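Local atomic coordinates of protection of telomeres protein poz1 (Schizosaccharomyces pombe, PDB entry 5WE0), a protein that binds telomeric DNA and negatively regulates telomerase and telomere length. Residues A[91-96]-A[154-159]; A[169-174]-A[183-188]. One frame throughout, in Å; residues are numbered along the deposited sequence.

How the interactions relate
Both interactions belong to one all-helical chain and lie on the same side of its centre, their own centres about 12 Å apart. Interaction 1 joins the start of helix 93-115 to the end of helix 130-157; interaction 2 follows in series, pairing helix 164-174 with helix 179-188. Because helix 164-174 is the next helix after 130-157, across a short connection, the second contact begins shortly after the first closes. They also touch: Tyr93 CE1 packs 3.7 Å from Phe170 CB, and Leu157 CD1 lies 3.7 Å from Leu188 CD2. The two short helices of interaction 2 are thus tied by apolar packing to the longer helices of interaction 1.

Interaction 1: A[91-96]-A[154-159]; sequences WEYSLI and FHFLEQ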
loop_
_atom_site.group_PDB
_atom_site.type_symbol
_atom_site.label_atom_id
_atom_site.label_comp_id
_atom_site.label_asym_id
_atom_site.label_seq_id
_atom_site.Cartn_x
_atom_site.Cartn_y
_atom_site.Cartn_z
ATOM N N TRP A 91 -10.603 3.215 -5.530
ATOM C CA TRP A 91 -10.236 4.504 -4.957
ATOM C C TRP A 91 -11.364 4.899 -4.018
ATOM O O TRP A 91 -12.345 5.539 -4.395
ATOM C CB TRP A 91 -9.989 5.542 -6.043
ATOM C CG TRP A 91 -8.840 5.153 -6.904
ATOM C CD1 TRP A 91 -8.904 4.578 -8.138
ATOM C CD2 TRP A 91 -7.441 5.289 -6.593
ATOM N NE1 TRP A 91 -7.638 4.357 -8.618
ATOM C CE2 TRP A 91 -6.722 4.781 -7.687
ATOM C CE3 TRP A 91 -6.734 5.801 -5.496
ATOM C CZ2 TRP A 91 -5.324 4.748 -7.714
ATOM C CZ3 TRP A 91 -5.358 5.789 -5.530
ATOM C CH2 TRP A 91 -4.664 5.256 -6.635
ATOM N N GLU A 92 -11.247 4.473 -2.779
ATOM C CA GLU A 92 -12.166 4.886 -1.739
ATOM C C GLU A 92 -11.293 5.448 -0.624
ATOM O O GLU A 92 -10.255 4.863 -0.290
ATOM C CB GLU A 92 -13.042 3.700 -1.268
ATOM C CG GLU A 92 -14.154 4.097 -0.286
ATOM C CD GLU A 92 -13.743 4.087 1.188
ATOM O OE1 GLU A 92 -13.181 3.058 1.648
ATOM O OE2 GLU A 92 -13.967 5.131 1.883
ATOM N N TYR A 93 -11.688 6.607 -0.096
ATOM C CA TYR A 93 -10.838 7.373 0.821
ATOM C C TYR A 93 -10.334 6.519 1.980
ATOM O O TYR A 93 -9.135 6.512 2.291
ATOM C CB TYR A 93 -11.618 8.579 1.352
ATOM C CG TYR A 93 -11.151 9.016 2.687
ATOM C CD1 TYR A 93 -9.862 9.570 2.842
ATOM C CD2 TYR A 93 -11.956 8.837 3.822
ATOM C CE1 TYR A 93 -9.387 9.952 4.089
ATOM C CE2 TYR A 93 -11.486 9.216 5.084
ATOM C CZ TYR A 93 -10.194 9.776 5.204
ATOM O OH TYR A 93 -9.696 10.163 6.428
ATOM N N SER A 94 -11.246 5.798 2.638
ATOM C CA SER A 94 -10.886 5.055 3.838
ATOM C C SER A 94 -9.895 3.936 3.515
ATOM O O SER A 94 -8.872 3.783 4.198
ATOM C CB SER A 94 -12.150 4.506 4.495
ATOM O OG SER A 94 -11.837 3.776 5.665
ATOM N N LEU A 95 -10.164 3.172 2.447
ATOM C CA LEU A 95 -9.274 2.089 2.042
ATOM C C LEU A 95 -7.893 2.618 1.669
ATOM O O LEU A 95 -6.872 2.080 2.115
ATOM C CB LEU A 95 -9.888 1.316 0.869
ATOM C CG LEU A 95 -9.015 0.288 0.140
ATOM C CD1 LEU A 95 -8.715 -0.920 1.021
ATOM C CD2 LEU A 95 -9.642 -0.149 -1.190
ATOM N N ILE A 96 -7.842 3.662 0.831
ATOM C CA ILE A 96 -6.555 4.172 0.364
ATOM C C ILE A 96 -5.770 4.795 1.516
ATOM O O ILE A 96 -4.543 4.690 1.581
ATOM C CB ILE A 96 -6.766 5.179 -0.783
ATOM C CG1 ILE A 96 -7.400 4.497 -2.011
ATOM C CG2 ILE A 96 -5.430 5.835 -1.144
ATOM C CD1 ILE A 96 -6.608 3.267 -2.541
ATOM N N PHE A 154 -7.345 13.043 -7.285
ATOM C CA PHE A 154 -8.065 13.067 -8.559
ATOM C C PHE A 154 -9.466 12.480 -8.432
ATOM O O PHE A 154 -10.437 13.037 -8.959
ATOM C CB PHE A 154 -7.293 12.292 -9.619
ATOM C CG PHE A 154 -6.050 12.971 -10.093
ATOM C CD1 PHE A 154 -5.813 14.303 -9.810
ATOM C CD2 PHE A 154 -5.103 12.261 -10.824
ATOM C CE1 PHE A 154 -4.656 14.924 -10.246
ATOM C CE2 PHE A 154 -3.946 12.870 -11.274
ATOM C CZ PHE A 154 -3.720 14.209 -10.988
ATOM N N HIS A 155 -9.587 11.333 -7.758
ATOM C CA HIS A 155 -10.900 10.704 -7.617
ATOM C C HIS A 155 -11.866 11.616 -6.863
ATOM O O HIS A 155 -13.020 11.780 -7.282
ATOM C CB HIS A 155 -10.757 9.358 -6.911
ATOM C CG HIS A 155 -12.044 8.612 -6.747
ATOM N ND1 HIS A 155 -12.838 8.734 -5.625
ATOM C CD2 HIS A 155 -12.656 7.705 -7.548
ATOM C CE1 HIS A 155 -13.891 7.945 -5.749
ATOM N NE2 HIS A 155 -13.806 7.313 -6.908
ATOM N N PHE A 156 -11.409 12.220 -5.750
ATOM C CA PHE A 156 -12.227 13.199 -5.016
ATOM C C PHE A 156 -12.708 14.319 -5.934
ATOM O O PHE A 156 -13.893 14.657 -5.951
ATOM C CB PHE A 156 -11.420 13.830 -3.873
ATOM C CG PHE A 156 -11.455 13.072 -2.571
ATOM C CD1 PHE A 156 -12.639 12.872 -1.892
ATOM C CD2 PHE A 156 -10.268 12.599 -1.998
ATOM C CE1 PHE A 156 -12.650 12.205 -0.666
ATOM C CE2 PHE A 156 -10.277 11.925 -0.771
ATOM C CZ PHE A 156 -11.463 11.731 -0.113
ATOM N N LEU A 157 -11.791 14.889 -6.726
ATOM C CA LEU A 157 -12.098 16.026 -7.590
ATOM C C LEU A 157 -13.027 15.666 -8.749
ATOM O O LEU A 157 -13.558 16.572 -9.396
ATOM C CB LEU A 157 -10.819 16.612 -8.177
ATOM C CG LEU A 157 -9.847 17.260 -7.199
ATOM C CD1 LEU A 157 -8.495 17.482 -7.864
ATOM C CD2 LEU A 157 -10.432 18.548 -6.660
ATOM N N GLU A 158 -13.170 14.383 -9.077
ATOM C CA GLU A 158 -13.997 13.933 -10.187
ATOM C C GLU A 158 -15.430 13.594 -9.786
ATOM O O GLU A 158 -16.199 13.116 -10.629
ATOM C CB GLU A 158 -13.346 12.713 -10.844
ATOM C CG GLU A 158 -12.130 13.066 -11.686
ATOM C CD GLU A 158 -11.718 11.939 -12.639
ATOM O OE1 GLU A 158 -11.399 10.824 -12.154
ATOM O OE2 GLU A 158 -11.700 12.174 -13.869
ATOM N N GLN A 159 -15.796 13.790 -8.528
ATOM C CA GLN A 159 -17.153 13.555 -8.067
ATOM C C GLN A 159 -17.927 14.873 -8.012
ATOM O O GLN A 159 -17.351 15.961 -7.924
ATOM C CB GLN A 159 -17.160 12.880 -6.690
ATOM C CG GLN A 159 -16.151 11.739 -6.487
ATOM C CD GLN A 159 -16.393 10.550 -7.413
ATOM O OE1 GLN A 159 -17.477 9.980 -7.430
ATOM N NE2 GLN A 159 -15.363 10.153 -8.159
#
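Trp91 lies against His155 at a junction of the loop and first turn of helix 93-115 with the last turn of helix 130-157, in an all-helical fold. Ring-face packing comes first. CB of Trp91 sits 4.0 Å from the centroid of the His155 imidazole, 25° off the ring normal, which defines a CH-pi contact. The backbone O of Trp91 comes over the same ring, 3.2 Å from His155 CE1 and offset toward the rim; its angles to ND1 and NE2 are poor, so neither close approach is a hydrogen bond. On the opposite face lies NE2 of Gln159, so the imidazole is layered between the two. With CG anti to the backbone N (chi1 -179°), the imidazole extends from its helix and turns one face to Trp91 CB and O. Replacing the imidazole with an alanine's methyl is likely to leave Trp91 CB without its aromatic face and to open a gap between Trp91 and Gln159.

Apolar contact is the second kind: Phe156 CZ reaches Tyr93 CB at 3.5 Å, and the two side chains run obliquely across one another. Phe156 also meets Phe167, while Tyr93 touches Asn166 and Lys169 of helix 164-174.

Polar bonds organise each segment separately. At the N-cap of helix 93-115, Glu92 accepts through OE2 from Ser94 N and through OE1 from Leu95 N, each donor well out of the carboxylate plane; OE1 has a further, basic partner on another protein's chain. Gln159 NE2 donates to His155 O at 3.0 Å, on the face of that carbonyl opposite Glu158 N.

Interaction 2: A[169-174]-A[183-188]; sequences KFLQDW and EALQRL
Leu171 and Leu185 form the nearest CA pair of the two helical segments, 9.0 Å apart, a separation that leaves the contact to side chains. Both leucines direct their CB toward the facing helix. The shortest approach joins methyl to methyl, Leu171 CD2 to Leu185 CD2 at 3.6 Å. The other branch of Leu171 also takes part: its CD1 is 4.0 Å from Leu185 CG, so both methyls of Leu171 bear on the CG-CD2 branch of Leu185, the side chains passing at a slant. CG of Leu185, anti to the backbone N (chi1 -157°), carries CD2 to the methyls of Leu171.

Gln186 borders this apolar pair. Its chain bends at chi2 (-72°), bringing OE1 to 4.1 Å from Leu171 CD1; this oxygen is buried here without a polar partner in the model, while NE2 is hydrogen-bonded to Thr168 OG1. Thus one end of the amide is anchored to helix 164-174 and the other lies against a methyl group.

The contact closes a helical hairpin, in which helix 164-174 is followed, after a short connection, by helix 179-188 running back roughly antiparallel. Leu171 also touches Met182, and Leu185 touches Phe167 and an apolar side chain of another protein chain. Phe170 against Leu100 and Met152, and Trp174 against Leu100 and Cys149, place the hairpin against helices 93-115 and 130-157.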
loop_
_atom_site.group_PDB
_atom_site.type_symbol
_atom_site.label_atom_id
_atom_site.label_comp_id
_atom_site.label_asym_id
_atom_site.label_seq_id
_atom_site.Cartn_x
_atom_site.Cartn_y
_atom_site.Cartn_z
ATOM N N LYS A 169 -9.666 16.074 5.200
ATOM C CA LYS A 169 -9.045 15.088 6.079
ATOM C C LYS A 169 -7.920 14.343 5.370
ATOM O O LYS A 169 -6.814 14.205 5.905
ATOM C CB LYS A 169 -10.115 14.112 6.574
ATOM C CG LYS A 169 -9.639 13.107 7.617
ATOM C CD LYS A 169 -8.743 13.769 8.664
ATOM C CE LYS A 169 -8.193 12.752 9.651
ATOM N NZ LYS A 169 -7.179 13.338 10.576
ATOM N N PHE A 170 -8.186 13.865 4.151
ATOM C CA PHE A 170 -7.180 13.102 3.421
ATOM C C PHE A 170 -5.952 13.947 3.124
ATOM O O PHE A 170 -4.817 13.455 3.202
ATOM C CB PHE A 170 -7.749 12.554 2.110
ATOM C CG PHE A 170 -6.742 11.784 1.319
ATOM C CD1 PHE A 170 -6.524 10.442 1.583
ATOM C CD2 PHE A 170 -5.971 12.414 0.360
ATOM C CE1 PHE A 170 -5.569 9.724 0.881
ATOM C CE2 PHE A 170 -5.025 11.719 -0.340
ATOM C CZ PHE A 170 -4.817 10.365 -0.077
ATOM N N LEU A 171 -6.150 15.222 2.792
ATOM C CA LEU A 171 -5.010 16.053 2.417
ATOM C C LEU A 171 -4.138 16.393 3.623
ATOM O O LEU A 171 -2.908 16.451 3.507
ATOM C CB LEU A 171 -5.497 17.322 1.726
ATOM C CG LEU A 171 -5.937 17.045 0.290
ATOM C CD1 LEU A 171 -6.580 18.285 -0.340
ATOM C CD2 LEU A 171 -4.781 16.498 -0.537
ATOM N N GLN A 172 -4.756 16.609 4.786
ATOM C CA GLN A 172 -3.994 16.820 6.014
ATOM C C GLN A 172 -3.169 15.593 6.388
ATOM O O GLN A 172 -1.982 15.711 6.704
ATOM C CB GLN A 172 -4.948 17.213 7.139
ATOM C CG GLN A 172 -5.944 18.271 6.693
ATOM C CD GLN A 172 -6.896 18.695 7.788
ATOM O OE1 GLN A 172 -7.489 17.850 8.469
ATOM N NE2 GLN A 172 -7.011 20.005 8.004
ATOM N N ASP A 173 -3.773 14.402 6.341
ATOM C CA ASP A 173 -3.049 13.193 6.738
ATOM C C ASP A 173 -1.934 12.854 5.760
ATOM O O ASP A 173 -0.848 12.443 6.176
ATOM C CB ASP A 173 -4.005 12.011 6.859
ATOM C CG ASP A 173 -5.014 12.182 7.974
ATOM O OD1 ASP A 173 -5.119 13.293 8.537
ATOM O OD2 ASP A 173 -5.723 11.198 8.270
ATOM N N TRP A 174 -2.173 13.022 4.456
ATOM C CA TRP A 174 -1.273 12.457 3.458
ATOM C C TRP A 174 -0.812 13.425 2.386
ATOM O O TRP A 174 0.191 13.131 1.720
ATOM C CB TRP A 174 -1.941 11.259 2.767
ATOM C CG TRP A 174 -2.295 10.191 3.732
ATOM C CD1 TRP A 174 -3.544 9.845 4.161
ATOM C CD2 TRP A 174 -1.373 9.343 4.429
ATOM N NE1 TRP A 174 -3.453 8.825 5.086
ATOM C CE2 TRP A 174 -2.133 8.499 5.264
ATOM C CE3 TRP A 174 0.024 9.214 4.421
ATOM C CZ2 TRP A 174 -1.544 7.529 6.081
ATOM C CZ3 TRP A 174 0.607 8.252 5.228
ATOM C CH2 TRP A 174 -0.181 7.425 6.055
ATOM N N GLU A 183 -2.611 24.999 -1.014
ATOM C CA GLU A 183 -3.136 26.227 -1.597
ATOM C C GLU A 183 -3.981 25.940 -2.835
ATOM O O GLU A 183 -5.172 26.262 -2.883
ATOM C CB GLU A 183 -1.934 27.122 -1.932
ATOM C CG GLU A 183 -2.113 28.629 -2.212
ATOM C CD GLU A 183 -1.647 28.943 -3.633
ATOM O OE1 GLU A 183 -1.324 30.117 -3.965
ATOM O OE2 GLU A 183 -1.650 27.987 -4.453
ATOM N N ALA A 184 -3.360 25.337 -3.857
ATOM C CA ALA A 184 -3.979 25.186 -5.173
ATOM C C ALA A 184 -4.996 24.052 -5.205
ATOM O O ALA A 184 -6.016 24.155 -5.891
ATOM C CB ALA A 184 -2.905 24.959 -6.246
ATOM N N LEU A 185 -4.722 22.959 -4.491
ATOM C CA LEU A 185 -5.629 21.822 -4.508
ATOM C C LEU A 185 -6.974 22.203 -3.917
ATOM O O LEU A 185 -8.014 21.723 -4.380
ATOM C CB LEU A 185 -4.997 20.657 -3.748
ATOM C CG LEU A 185 -5.475 19.239 -4.067
ATOM C CD1 LEU A 185 -5.789 19.075 -5.536
ATOM C CD2 LEU A 185 -4.418 18.239 -3.670
ATOM N N GLN A 186 -6.978 23.096 -2.927
ATOM C CA GLN A 186 -8.232 23.490 -2.305
ATOM C C GLN A 186 -8.959 24.558 -3.126
ATOM O O GLN A 186 -10.194 24.602 -3.115
ATOM C CB GLN A 186 -7.972 23.970 -0.871
ATOM C CG GLN A 186 -7.667 22.822 0.102
ATOM C CD GLN A 186 -8.893 21.984 0.440
ATOM O OE1 GLN A 186 -9.379 21.213 -0.392
ATOM N NE2 GLN A 186 -9.382 22.108 1.669
ATOM N N ARG A 187 -8.227 25.408 -3.853
ATOM C CA ARG A 187 -8.877 26.260 -4.845
ATOM C C ARG A 187 -9.563 25.426 -5.915
ATOM O O ARG A 187 -10.700 25.708 -6.311
ATOM C CB ARG A 187 -7.865 27.200 -5.501
ATOM C CG ARG A 187 -7.486 28.442 -4.711
ATOM C CD ARG A 187 -6.806 29.428 -5.643
ATOM N NE ARG A 187 -5.647 28.813 -6.277
ATOM C CZ ARG A 187 -4.421 28.889 -5.780
ATOM N NH1 ARG A 187 -4.231 29.555 -4.652
ATOM N NH2 ARG A 187 -3.400 28.305 -6.397
ATOM N N LEU A 188 -8.879 24.396 -6.394
ATOM C CA LEU A 188 -9.373 23.590 -7.498
ATOM C C LEU A 188 -10.612 22.784 -7.125
ATOM O O LEU A 188 -11.467 22.528 -7.985
ATOM C CB LEU A 188 -8.256 22.666 -7.932
ATOM C CG LEU A 188 -8.625 21.518 -8.832
ATOM C CD1 LEU A 188 -9.225 22.048 -10.134
ATOM C CD2 LEU A 188 -7.357 20.799 -9.015
#